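Local coordinates for conserved uncharacterized protein (predicted phosphoesterase COG0622) (Streptococcus pneumoniae, PDB 3CK2) that probably hydrolyses phosphoester bonds as a member of the calcineurin-like metallophosphoesterase family, with a two-manganese centre, although its physiological substrate is not established, at residues Phe37-Asp41 / Ile80-His84; Ile90-Phe94 / Tyr111-His115; Ser118-Glu122 / Lys172-Arg176; Leu126-Pro130 / Phe155-Phe159. One frame throughout, in Å; residues are numbered along the deposited sequence.

Two beta sheets face each other in this chain, and interactions 1, 3 and 4 each join a strand of one to a strand of the other. Interaction 1 is centred about 5 Å from the chain centre and runs into the dimanganese site. Interaction 2 abuts it, 12 Å away between centres, and brings further metal ligands, His113 and His115; Gly112 N lies 2.8 Å from His84 O, a probable hydrogen bond, and waters 1 and 2 belong to both. Interactions 3 and 4, about 7 Å apart between centres, lie toward outermost strands 117-122 and 172-175, with 4 nested in the chain inside 3; the tartrate lies on the other face of strand 154-160, at Lys156 and Asp158.

Interaction 1 (Phe37-Asp41 / Ile80-His84); sequences FHNGD and IIQTH. With MN (manganese (II) ion), chain B.
Phe37 faces Ile80 and Gln82 from the end of strand 35-38. Its CZ lies 3.9 Å from Ile80 CD1, while the edge of the ring receives the Gln82 amide oxygen, with CD1 3.4 Å from OE1 and the ring and amide planes 81° apart. The CA-CB bond of His38 points away from 80-84; its ND1 accepts the amide N-H of Gly40, and NE2 is hydrogen-bonded to Ser15. Asn39 is held at both its side chain and its backbone oxygen. Gln82, with CG anti to its backbone N (chi1 -172°) and the chain extended beyond, reaches across so that NE2 donates to Asn39 OD1 at 3.0 Å, within the carbonyl plane; NE2 is also hydrogen-bonded to Arg55, and Asn39 ND2 goes to Tyr111 O. The backbone O of Asn39 takes a 2.7 Å hydrogen bond from His84 ND1, in the imidazole plane. Gly40 passes beside the ring with backbone angles suited to glycine. Asp41 OD2 binds one manganese at 2.2 Å and is also a ligand of the second, which His84 NE2 binds as well, and OD1 accepts from Met61 N. This is the dimetal centre of a calcineurin-like phosphoesterase, at the C-terminal ends of two strands in facing sheets. Because ND1 is tied to a backbone carbonyl, the rotation of the His84 ring is fixed and NE2 is left to coordinate metal, with Asn39 as its second-shell partner.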
loop_
_atom_site.group_PDB
_atom_site.type_symbol
_atom_site.label_atom_id
_atom_site.label_comp_id
_atom_site.label_asym_id
_atom_site.label_seq_id
_atom_site.Cartn_x
_atom_site.Cartn_y
_atom_site.Cartn_z
ATOM N N PHE A 37 4.061 -2.831 3.727
ATOM C CA PHE A 37 4.051 -2.907 2.242
ATOM C C PHE A 37 4.582 -1.658 1.546
ATOM O O PHE A 37 4.296 -0.537 1.958
ATOM C CB PHE A 37 2.620 -3.128 1.724
ATOM C CG PHE A 37 2.001 -4.363 2.226
ATOM C CD1 PHE A 37 2.095 -5.527 1.500
ATOM C CD2 PHE A 37 1.339 -4.375 3.448
ATOM C CE1 PHE A 37 1.536 -6.686 1.953
ATOM C CE2 PHE A 37 0.786 -5.554 3.921
ATOM C CZ PHE A 37 0.891 -6.718 3.159
ATOM N N HIS A 38 5.274 -1.854 0.435
ATOM C CA HIS A 38 5.706 -0.734 -0.399
ATOM C C HIS A 38 5.250 -1.070 -1.800
ATOM O O HIS A 38 5.556 -2.127 -2.284
ATOM C CB HIS A 38 7.218 -0.540 -0.306
ATOM C CG HIS A 38 7.714 0.707 -0.950
ATOM N ND1 HIS A 38 7.504 0.995 -2.281
ATOM C CD2 HIS A 38 8.456 1.722 -0.456
ATOM C CE1 HIS A 38 8.063 2.157 -2.562
ATOM N NE2 HIS A 38 8.632 2.631 -1.466
ATOM N N ASN A 39 4.486 -0.189 -2.439
ATOM C CA ASN A 39 3.820 -0.519 -3.699
ATOM C C ASN A 39 4.587 -0.055 -4.952
ATOM O O ASN A 39 4.040 -0.004 -6.057
ATOM C CB ASN A 39 2.390 0.033 -3.690
ATOM C CG ASN A 39 1.555 -0.495 -2.531
ATOM O OD1 ASN A 39 1.873 -1.545 -1.956
ATOM N ND2 ASN A 39 0.458 0.232 -2.191
ATOM N N GLY A 40 5.858 0.286 -4.745
ATOM C CA GLY A 40 6.808 0.511 -5.814
ATOM C C GLY A 40 7.179 1.952 -6.094
ATOM O O GLY A 40 6.716 2.906 -5.454
ATOM N N ASP A 41 8.019 2.085 -7.112
ATOM C CA ASP A 41 8.686 3.337 -7.480
ATOM C C ASP A 41 9.512 3.852 -6.310
ATOM O O ASP A 41 9.426 5.011 -5.937
ATOM C CB ASP A 41 7.660 4.353 -7.939
ATOM C CG ASP A 41 7.416 4.328 -9.405
ATOM O OD1 ASP A 41 7.913 3.432 -10.090
ATOM O OD2 ASP A 41 6.701 5.260 -9.862
ATOM N N ILE A 80 -4.287 -10.291 0.827
ATOM C CA ILE A 80 -3.896 -9.010 0.347
ATOM C C ILE A 80 -3.193 -9.275 -1.005
ATOM O O ILE A 80 -2.359 -10.180 -1.123
ATOM C CB ILE A 80 -2.933 -8.333 1.382
ATOM C CG1 ILE A 80 -3.662 -8.204 2.740
ATOM C CG2 ILE A 80 -2.394 -6.992 0.855
ATOM C CD1 ILE A 80 -2.805 -7.805 3.957
ATOM N N ILE A 81 -3.581 -8.510 -2.027
ATOM C CA ILE A 81 -2.889 -8.498 -3.303
ATOM C C ILE A 81 -2.336 -7.082 -3.476
ATOM O O ILE A 81 -2.837 -6.135 -2.896
ATOM C CB ILE A 81 -3.768 -9.016 -4.498
ATOM C CG1 ILE A 81 -4.855 -8.017 -4.923
ATOM C CG2 ILE A 81 -4.421 -10.382 -4.144
ATOM C CD1 ILE A 81 -5.664 -8.492 -6.164
ATOM N N GLN A 82 -1.280 -6.980 -4.262
ATOM C CA GLN A 82 -0.428 -5.823 -4.299
ATOM C C GLN A 82 0.222 -5.710 -5.667
ATOM O O GLN A 82 0.813 -6.670 -6.176
ATOM C CB GLN A 82 0.655 -6.010 -3.251
ATOM C CG GLN A 82 1.525 -4.846 -3.012
ATOM C CD GLN A 82 2.685 -5.156 -2.103
ATOM O OE1 GLN A 82 2.935 -6.326 -1.746
ATOM N NE2 GLN A 82 3.429 -4.116 -1.744
ATOM N N THR A 83 0.136 -4.527 -6.245
ATOM C CA THR A 83 0.763 -4.247 -7.537
ATOM C C THR A 83 1.017 -2.760 -7.601
ATOM O O THR A 83 0.424 -2.009 -6.830
ATOM C CB THR A 83 -0.128 -4.764 -8.731
ATOM O OG1 THR A 83 0.650 -4.834 -9.917
ATOM C CG2 THR A 83 -1.344 -3.888 -8.986
ATOM N N HIS A 84 1.910 -2.314 -8.483
ATOM C CA HIS A 84 2.091 -0.866 -8.666
ATOM C C HIS A 84 0.877 -0.225 -9.316
ATOM O O HIS A 84 0.306 0.704 -8.778
ATOM C CB HIS A 84 3.361 -0.554 -9.436
ATOM C CG HIS A 84 3.737 0.897 -9.437
ATOM N ND1 HIS A 84 4.091 1.573 -8.286
ATOM C CD2 HIS A 84 3.862 1.792 -10.454
ATOM C CE1 HIS A 84 4.428 2.819 -8.597
ATOM N NE2 HIS A 84 4.296 2.980 -9.901
HETATM MN MN MN B . 5.757 7.088 -9.034
HETATM O O HOH W 1 6.516 8.293 -10.720
HETATM O O HOH W 2 4.176 6.747 -10.526
#

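Interaction 2 (Ile90-Phe94 / Tyr111-His115); sequences INFNF and YGHLH. With MN (manganese (II) ion), chain B.
Neither segment is regular helix or strand, and the backbones stay well apart, with Asn91 and Leu114 closest at 7.6 Å between CA atoms. The loop 111-115 carries the Gly-His-Leu-His sequence, matching the GHxH metal-binding motif of calcineurin-like phosphoesterases, and 90-94 packs along its flank just before helix 95-103. Ile90 pushes its CD1 among three residues: it reaches Tyr111 CD1 at 3.4 Å, lies beside Gly112 O and touches Leu114 CG. Phe94 directs its edge toward the face of Tyr111 in an offset edge-to-face pair, centroids 5.5 Å apart and planes at 65°; its CZ also meets Leu114 CD1. Leu114 places its other methyl, CD2, 3.3 Å from Asn91 OD1 as the two side chains pass antiparallel. Asn91 sets its amide nitrogen near the imidazole of His113, the flat groups turned 70° apart, but both nitrogens are donors and the approach makes no bond. His113 ND1 and His115 NE2 bind different manganese ions, and His115 ND1 is hydrogen-bonded to Gln135 O. Water links the two segments instead: water 3 accepts from Asn91 ND2 at 3.1 Å, donates to His113 O at 3.0 Å, and sits above the centre of the His113 ring.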
loop_
_atom_site.group_PDB
_atom_site.type_symbol
_atom_site.label_atom_id
_atom_site.label_comp_id
_atom_site.label_asym_id
_atom_site.label_seq_id
_atom_site.Cartn_x
_atom_site.Cartn_y
_atom_site.Cartn_z
ATOM N N ILE A 90 -4.200 1.688 -14.822
ATOM C CA ILE A 90 -5.120 2.307 -13.857
ATOM C C ILE A 90 -5.378 3.802 -14.121
ATOM O O ILE A 90 -6.364 4.329 -13.645
ATOM C CB ILE A 90 -4.758 2.035 -12.360
ATOM C CG1 ILE A 90 -3.385 2.606 -11.965
ATOM C CG2 ILE A 90 -4.831 0.565 -12.090
ATOM C CD1 ILE A 90 -3.107 2.453 -10.492
ATOM N N ASN A 91 -4.526 4.457 -14.919
ATOM C CA ASN A 91 -4.792 5.844 -15.351
ATOM C C ASN A 91 -5.930 5.885 -16.377
ATOM O O ASN A 91 -6.566 6.901 -16.586
ATOM C CB ASN A 91 -3.519 6.488 -15.925
ATOM C CG ASN A 91 -2.643 7.127 -14.844
ATOM O OD1 ASN A 91 -3.042 8.122 -14.236
ATOM N ND2 ASN A 91 -1.452 6.561 -14.605
ATOM N N PHE A 92 -6.157 4.759 -17.040
ATOM C CA PHE A 92 -7.311 4.614 -17.911
ATOM C C PHE A 92 -8.557 4.402 -17.023
ATOM O O PHE A 92 -9.389 5.280 -16.926
ATOM C CB PHE A 92 -7.072 3.481 -18.920
ATOM C CG PHE A 92 -8.232 3.202 -19.839
ATOM C CD1 PHE A 92 -8.976 4.235 -20.405
ATOM C CD2 PHE A 92 -8.551 1.892 -20.170
ATOM C CE1 PHE A 92 -10.032 3.968 -21.269
ATOM C CE2 PHE A 92 -9.604 1.617 -21.033
ATOM C CZ PHE A 92 -10.350 2.666 -21.586
ATOM N N ASN A 93 -8.657 3.252 -16.372
ATOM C CA ASN A 93 -9.683 2.993 -15.367
ATOM C C ASN A 93 -9.265 1.814 -14.499
ATOM O O ASN A 93 -8.189 1.268 -14.681
ATOM C CB ASN A 93 -11.053 2.747 -16.027
ATOM C CG ASN A 93 -11.028 1.619 -17.031
ATOM O OD1 ASN A 93 -10.390 0.578 -16.820
ATOM N ND2 ASN A 93 -11.733 1.817 -18.136
ATOM N N PHE A 94 -10.117 1.411 -13.566
ATOM C CA PHE A 94 -9.771 0.377 -12.615
ATOM C C PHE A 94 -10.404 -0.974 -12.954
ATOM O O PHE A 94 -10.364 -1.878 -12.134
ATOM C CB PHE A 94 -10.160 0.802 -11.195
ATOM C CG PHE A 94 -9.345 1.957 -10.653
ATOM C CD1 PHE A 94 -8.101 1.749 -10.116
ATOM C CD2 PHE A 94 -9.851 3.248 -10.662
ATOM C CE1 PHE A 94 -7.351 2.789 -9.626
ATOM C CE2 PHE A 94 -9.109 4.316 -10.144
ATOM C CZ PHE A 94 -7.847 4.075 -9.630
ATOM N N TYR A 111 -2.246 -0.755 -4.275
ATOM C CA TYR A 111 -1.653 -0.220 -5.504
ATOM C C TYR A 111 -0.919 1.147 -5.225
ATOM O O TYR A 111 -1.038 1.727 -4.140
ATOM C CB TYR A 111 -2.716 -0.174 -6.653
ATOM C CG TYR A 111 -3.787 0.862 -6.509
ATOM C CD1 TYR A 111 -3.722 2.051 -7.210
ATOM C CD2 TYR A 111 -4.886 0.656 -5.693
ATOM C CE1 TYR A 111 -4.707 3.037 -7.070
ATOM C CE2 TYR A 111 -5.880 1.663 -5.531
ATOM C CZ TYR A 111 -5.773 2.842 -6.224
ATOM O OH TYR A 111 -6.743 3.830 -6.098
ATOM N N GLY A 112 -0.103 1.583 -6.195
ATOM C CA GLY A 112 0.585 2.850 -6.152
ATOM C C GLY A 112 0.356 3.606 -7.463
ATOM O O GLY A 112 -0.779 3.750 -7.918
ATOM N N HIS A 113 1.441 4.138 -8.022
ATOM C CA HIS A 113 1.510 4.699 -9.366
ATOM C C HIS A 113 0.919 6.112 -9.472
ATOM O O HIS A 113 1.580 6.999 -10.037
ATOM C CB HIS A 113 0.941 3.725 -10.412
ATOM C CG HIS A 113 1.215 4.123 -11.831
ATOM N ND1 HIS A 113 2.479 4.397 -12.303
ATOM C CD2 HIS A 113 0.381 4.295 -12.883
ATOM C CE1 HIS A 113 2.413 4.738 -13.579
ATOM N NE2 HIS A 113 1.147 4.685 -13.952
ATOM N N LEU A 114 -0.286 6.324 -8.917
ATOM C CA LEU A 114 -1.029 7.616 -9.043
ATOM C C LEU A 114 -0.558 8.772 -8.137
ATOM O O LEU A 114 -0.803 9.937 -8.439
ATOM C CB LEU A 114 -2.516 7.380 -8.848
ATOM C CG LEU A 114 -3.142 6.313 -9.789
ATOM C CD1 LEU A 114 -4.598 6.166 -9.454
ATOM C CD2 LEU A 114 -2.978 6.609 -11.312
ATOM N N HIS A 115 0.147 8.434 -7.042
ATOM C CA HIS A 115 0.610 9.409 -6.056
ATOM C C HIS A 115 -0.562 10.157 -5.390
ATOM O O HIS A 115 -0.394 11.271 -4.914
ATOM C CB HIS A 115 1.579 10.434 -6.673
ATOM C CG HIS A 115 2.862 9.868 -7.223
ATOM N ND1 HIS A 115 4.033 10.603 -7.248
ATOM C CD2 HIS A 115 3.147 8.690 -7.838
ATOM C CE1 HIS A 115 4.985 9.886 -7.816
ATOM N NE2 HIS A 115 4.482 8.714 -8.175
HETATM MN MN MN B . 5.757 7.088 -9.034
HETATM O O HOH W 3 0.687 7.771 -12.783
HETATM O O HOH W 2 4.176 6.747 -10.526
HETATM O O HOH W 1 6.516 8.293 -10.720
#

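Interaction 3 (Ser118-Glu122 / Lys172-Arg176); sequences SAWLE and KEFSR
Phe174, Leu121 and Ala119 make up most of this contact, with the Phe174 ring lying across the backbone of the other strand. Its first torsion, chi1 -54°, places CG anti to the carbonyl carbon and carries the ring along residues 119-121. At one end CD1 is 3.7 Å from Leu121 CB; at the other CE2 is 4.0 Å from Ala119 CB. Between them CZ approaches Trp120 CA and, at the ring edge, near its plane, comes 3.5 Å from Ala119 O. Leu121 runs alongside Phe174 in the reverse sense, which takes Leu121 CD2 beyond the ring to 3.7 Å from Ser175 O. The strands 117-122 and 172-175 are outermost in their respective sheets, so this is the margin of the two-layer beta sandwich of the calcineurin-like fold. Their short axes run nearly parallel, 14° apart, with a closest approach of 8.3 Å, and side chains fill the gap. Ala119 also touches Leu128, and Phe174 touches Leu126, both on strand 125-130. Lys172 adds the polar link: its chain bends at chi2 and brings NZ to Ala119 O at 2.9 Å, the ammonium meeting the oxygen head-on at a C=O...N angle of 174°.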
loop_
_atom_site.group_PDB
_atom_site.type_symbol
_atom_site.label_atom_id
_atom_site.label_comp_id
_atom_site.label_asym_id
_atom_site.label_seq_id
_atom_site.Cartn_x
_atom_site.Cartn_y
_atom_site.Cartn_z
ATOM N N SER A 118 -6.103 7.111 -1.651
ATOM C CA SER A 118 -7.476 6.645 -1.871
ATOM C C SER A 118 -7.785 5.379 -1.126
ATOM O O SER A 118 -6.964 4.484 -1.023
ATOM C CB SER A 118 -7.701 6.338 -3.333
ATOM O OG SER A 118 -7.057 7.297 -4.071
ATOM N N ALA A 119 -9.006 5.302 -0.625
ATOM C CA ALA A 119 -9.509 4.089 -0.009
ATOM C C ALA A 119 -10.987 3.969 -0.436
ATOM O O ALA A 119 -11.773 4.880 -0.239
ATOM C CB ALA A 119 -9.315 4.127 1.503
ATOM N N TRP A 120 -11.319 2.897 -1.143
ATOM C CA TRP A 120 -12.712 2.582 -1.415
ATOM C C TRP A 120 -12.995 1.109 -1.371
ATOM O O TRP A 120 -12.108 0.295 -1.542
ATOM C CB TRP A 120 -13.219 3.170 -2.739
ATOM C CG TRP A 120 -12.392 3.002 -3.956
ATOM C CD1 TRP A 120 -12.272 1.881 -4.735
ATOM C CD2 TRP A 120 -11.632 4.034 -4.609
ATOM N NE1 TRP A 120 -11.454 2.148 -5.828
ATOM C CE2 TRP A 120 -11.048 3.460 -5.769
ATOM C CE3 TRP A 120 -11.402 5.399 -4.330
ATOM C CZ2 TRP A 120 -10.241 4.206 -6.655
ATOM C CZ3 TRP A 120 -10.595 6.147 -5.205
ATOM C CH2 TRP A 120 -10.019 5.543 -6.354
ATOM N N LEU A 121 -14.253 0.797 -1.115
ATOM C CA LEU A 121 -14.744 -0.577 -1.071
ATOM C C LEU A 121 -15.565 -0.797 -2.358
ATOM O O LEU A 121 -16.530 -0.063 -2.637
ATOM C CB LEU A 121 -15.597 -0.775 0.195
ATOM C CG LEU A 121 -15.785 -2.170 0.768
ATOM C CD1 LEU A 121 -14.494 -2.689 1.367
ATOM C CD2 LEU A 121 -16.900 -2.184 1.800
ATOM N N GLU A 122 -15.140 -1.753 -3.174
ATOM C CA GLU A 122 -15.885 -2.139 -4.359
ATOM C C GLU A 122 -15.967 -3.679 -4.372
ATOM O O GLU A 122 -14.933 -4.377 -4.275
ATOM C CB GLU A 122 -15.193 -1.575 -5.605
ATOM C CG GLU A 122 -15.819 -1.965 -6.954
ATOM C CD GLU A 122 -17.154 -1.284 -7.265
ATOM O OE1 GLU A 122 -17.494 -0.281 -6.602
ATOM O OE2 GLU A 122 -17.855 -1.758 -8.191
ATOM N N LYS A 172 -11.115 6.697 6.729
ATOM C CA LYS A 172 -12.359 6.025 6.362
ATOM C C LYS A 172 -12.525 4.734 7.156
ATOM O O LYS A 172 -11.559 4.057 7.455
ATOM C CB LYS A 172 -12.384 5.719 4.860
ATOM C CG LYS A 172 -12.222 6.965 3.929
ATOM C CD LYS A 172 -13.135 6.859 2.727
ATOM C CE LYS A 172 -12.684 7.687 1.508
ATOM N NZ LYS A 172 -13.382 7.187 0.260
ATOM N N GLU A 173 -13.766 4.401 7.479
ATOM C CA GLU A 173 -14.087 3.122 8.079
ATOM C C GLU A 173 -15.091 2.419 7.191
ATOM O O GLU A 173 -16.102 3.010 6.864
ATOM C CB GLU A 173 -14.652 3.291 9.503
ATOM C CG GLU A 173 -14.958 1.941 10.147
ATOM C CD GLU A 173 -14.831 1.921 11.657
ATOM O OE1 GLU A 173 -15.648 2.589 12.319
ATOM O OE2 GLU A 173 -13.933 1.184 12.167
ATOM N N PHE A 174 -14.792 1.174 6.807
ATOM C CA PHE A 174 -15.676 0.349 5.977
ATOM C C PHE A 174 -16.167 -0.881 6.752
ATOM O O PHE A 174 -15.374 -1.586 7.375
ATOM C CB PHE A 174 -14.931 -0.137 4.733
ATOM C CG PHE A 174 -14.291 0.969 3.918
ATOM C CD1 PHE A 174 -15.019 1.646 2.949
ATOM C CD2 PHE A 174 -12.964 1.318 4.106
ATOM C CE1 PHE A 174 -14.425 2.665 2.186
ATOM C CE2 PHE A 174 -12.374 2.338 3.365
ATOM C CZ PHE A 174 -13.110 3.007 2.397
ATOM N N SER A 175 -17.460 -1.162 6.728
ATOM C CA SER A 175 -17.916 -2.427 7.310
ATOM C C SER A 175 -17.904 -3.541 6.258
ATOM O O SER A 175 -18.189 -3.315 5.080
ATOM C CB SER A 175 -19.275 -2.304 8.022
ATOM O OG SER A 175 -20.114 -1.425 7.342
ATOM N N ARG A 176 -17.578 -4.743 6.723
ATOM C CA ARG A 176 -17.251 -5.888 5.872
ATOM C C ARG A 176 -18.371 -6.940 5.817
ATOM O O ARG A 176 -19.369 -6.809 6.519
ATOM C CB ARG A 176 -15.991 -6.561 6.404
ATOM C CG ARG A 176 -14.800 -5.669 6.551
ATOM C CD ARG A 176 -13.625 -6.500 7.059
ATOM N NE ARG A 176 -13.304 -7.578 6.125
ATOM C CZ ARG A 176 -12.351 -8.484 6.311
ATOM N NH1 ARG A 176 -12.133 -9.413 5.387
ATOM N NH2 ARG A 176 -11.602 -8.453 7.404
#

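Interaction 4 (Leu126-Pro130 / Phe155-Phe159); sequences LFLNP and FKVDF. With SRT (S,R meso-tartaric acid), chain F.
Leu126 meets Phe155 first through CB, which sits over one face of the ring in a CH-pi contact, 4.1 Å from the centroid and toward the rim. With chi1 at 174°, CG is anti to the backbone N and the branch continues into the space between the strands. There CD2 lies 3.9 Å from Phe155 CG, at the root of the ring, and 4.1 Å from Val157 CG2, so this one methyl bridges two residues of the opposite strand. Two residues on, Leu128 CD1 repeats the pattern, 3.8 Å from Val157 CG1 and 3.7 Å from Phe159 CZ. These branched chains fill the interior of the beta sandwich of the calcineurin-like fold, where strands 125-130 and 154-160 belong to opposing sheets and run at 18° to each other, axes 9.2 Å apart at their closest. Val148 of strand 145-150 packs against both leucines. Phe159 closes the row with its edge: CE1 points at Asn129 O, 3.4 Å away near the ring plane, and CD1 lies beside Pro130 O. Lys156 and Asp158, on the other face of the strand, line the tartrate pocket. Lys156 NZ donates to tartrate O1 at 2.7 Å and forms a long salt bridge with Asp158, whose OD2 is also paired with Arg147.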
loop_
_atom_site.group_PDB
_atom_site.type_symbol
_atom_site.label_atom_id
_atom_site.label_comp_id
_atom_site.label_asym_id
_atom_site.label_seq_id
_atom_site.Cartn_x
_atom_site.Cartn_y
_atom_site.Cartn_z
ATOM N N LEU A 126 -11.536 -3.877 -0.369
ATOM C CA LEU A 126 -10.868 -2.603 -0.117
ATOM C C LEU A 126 -9.729 -2.391 -1.119
ATOM O O LEU A 126 -8.799 -3.227 -1.202
ATOM C CB LEU A 126 -10.288 -2.572 1.294
ATOM C CG LEU A 126 -9.441 -1.360 1.684
ATOM C CD1 LEU A 126 -10.271 -0.078 1.689
ATOM C CD2 LEU A 126 -8.760 -1.603 3.019
ATOM N N PHE A 127 -9.829 -1.289 -1.882
ATOM C CA PHE A 127 -8.759 -0.797 -2.746
ATOM C C PHE A 127 -8.117 0.432 -2.095
ATOM O O PHE A 127 -8.803 1.380 -1.716
ATOM C CB PHE A 127 -9.280 -0.423 -4.143
ATOM C CG PHE A 127 -9.807 -1.603 -4.937
ATOM C CD1 PHE A 127 -9.017 -2.225 -5.907
ATOM C CD2 PHE A 127 -11.083 -2.081 -4.721
ATOM C CE1 PHE A 127 -9.504 -3.307 -6.628
ATOM C CE2 PHE A 127 -11.570 -3.164 -5.445
ATOM C CZ PHE A 127 -10.764 -3.782 -6.383
ATOM N N LEU A 128 -6.794 0.408 -1.994
ATOM C CA LEU A 128 -6.046 1.435 -1.286
ATOM C C LEU A 128 -4.792 1.820 -2.044
ATOM O O LEU A 128 -3.967 0.958 -2.388
ATOM C CB LEU A 128 -5.649 0.954 0.124
ATOM C CG LEU A 128 -4.759 1.853 0.999
ATOM C CD1 LEU A 128 -5.544 3.088 1.488
ATOM C CD2 LEU A 128 -4.292 1.044 2.169
ATOM N N ASN A 129 -4.670 3.128 -2.275
ATOM C CA ASN A 129 -3.417 3.756 -2.642
ATOM C C ASN A 129 -3.023 4.557 -1.419
ATOM O O ASN A 129 -3.799 5.421 -0.948
ATOM C CB ASN A 129 -3.595 4.648 -3.880
ATOM C CG ASN A 129 -2.260 5.158 -4.437
ATOM O OD1 ASN A 129 -1.371 5.545 -3.688
ATOM N ND2 ASN A 129 -2.130 5.166 -5.757
ATOM N N PRO A 130 -1.831 4.286 -0.874
ATOM C CA PRO A 130 -1.460 5.027 0.333
ATOM C C PRO A 130 -1.104 6.508 0.094
ATOM O O PRO A 130 -0.825 7.187 1.044
ATOM C CB PRO A 130 -0.227 4.252 0.829
ATOM C CG PRO A 130 0.414 3.765 -0.433
ATOM C CD PRO A 130 -0.755 3.357 -1.298
ATOM N N PHE A 155 -12.736 -2.671 8.057
ATOM C CA PHE A 155 -11.447 -2.088 7.677
ATOM C C PHE A 155 -11.445 -0.626 8.153
ATOM O O PHE A 155 -12.374 0.132 7.862
ATOM C CB PHE A 155 -11.249 -2.023 6.161
ATOM C CG PHE A 155 -11.268 -3.339 5.470
ATOM C CD1 PHE A 155 -10.313 -4.306 5.754
ATOM C CD2 PHE A 155 -12.208 -3.595 4.472
ATOM C CE1 PHE A 155 -10.305 -5.510 5.076
ATOM C CE2 PHE A 155 -12.212 -4.820 3.797
ATOM C CZ PHE A 155 -11.259 -5.768 4.090
ATOM N N LYS A 156 -10.392 -0.228 8.863
ATOM C CA LYS A 156 -10.225 1.168 9.263
ATOM C C LYS A 156 -8.972 1.679 8.563
ATOM O O LYS A 156 -7.914 1.094 8.717
ATOM C CB LYS A 156 -10.115 1.300 10.797
ATOM C CG LYS A 156 -9.782 2.734 11.292
ATOM C CD LYS A 156 -10.834 3.787 10.823
ATOM C CE LYS A 156 -10.376 5.218 11.060
ATOM N NZ LYS A 156 -9.858 5.345 12.447
ATOM N N VAL A 157 -9.107 2.734 7.757
ATOM C CA VAL A 157 -7.960 3.347 7.062
ATOM C C VAL A 157 -7.651 4.764 7.565
ATOM O O VAL A 157 -8.520 5.632 7.610
ATOM C CB VAL A 157 -8.195 3.399 5.535
ATOM C CG1 VAL A 157 -6.993 4.056 4.822
ATOM C CG2 VAL A 157 -8.568 1.970 4.987
ATOM N N ASP A 158 -6.408 4.970 7.982
ATOM C CA ASP A 158 -5.895 6.301 8.299
ATOM C C ASP A 158 -4.722 6.606 7.415
ATOM O O ASP A 158 -3.915 5.728 7.123
ATOM C CB ASP A 158 -5.422 6.362 9.730
ATOM C CG ASP A 158 -6.565 6.358 10.718
ATOM O OD1 ASP A 158 -7.408 7.297 10.734
ATOM O OD2 ASP A 158 -6.632 5.375 11.453
ATOM N N PHE A 159 -4.625 7.858 6.987
ATOM C CA PHE A 159 -3.440 8.313 6.284
ATOM C C PHE A 159 -2.526 9.102 7.215
ATOM O O PHE A 159 -2.984 9.893 7.998
ATOM C CB PHE A 159 -3.838 9.105 5.041
ATOM C CG PHE A 159 -4.532 8.265 4.009
ATOM C CD1 PHE A 159 -3.822 7.655 3.013
ATOM C CD2 PHE A 159 -5.903 8.089 4.052
ATOM C CE1 PHE A 159 -4.477 6.902 2.084
ATOM C CE2 PHE A 159 -6.558 7.340 3.105
ATOM C CZ PHE A 159 -5.842 6.736 2.131
HETATM O O1 SRT F . -10.688 7.851 13.182
HETATM O O11 SRT F . -10.863 10.027 12.854
HETATM C C1 SRT F . -10.194 9.004 13.150
HETATM C C2 SRT F . -8.726 9.158 13.452
HETATM O O2 SRT F . -8.024 8.246 12.610
HETATM C C3 SRT F . -8.326 8.823 14.903
HETATM O O3 SRT F . -9.464 8.888 15.777
HETATM C C4 SRT F . -7.205 9.712 15.414
HETATM O O4 SRT F . -6.709 9.462 16.539
HETATM O O41 SRT F . -6.760 10.656 14.716
#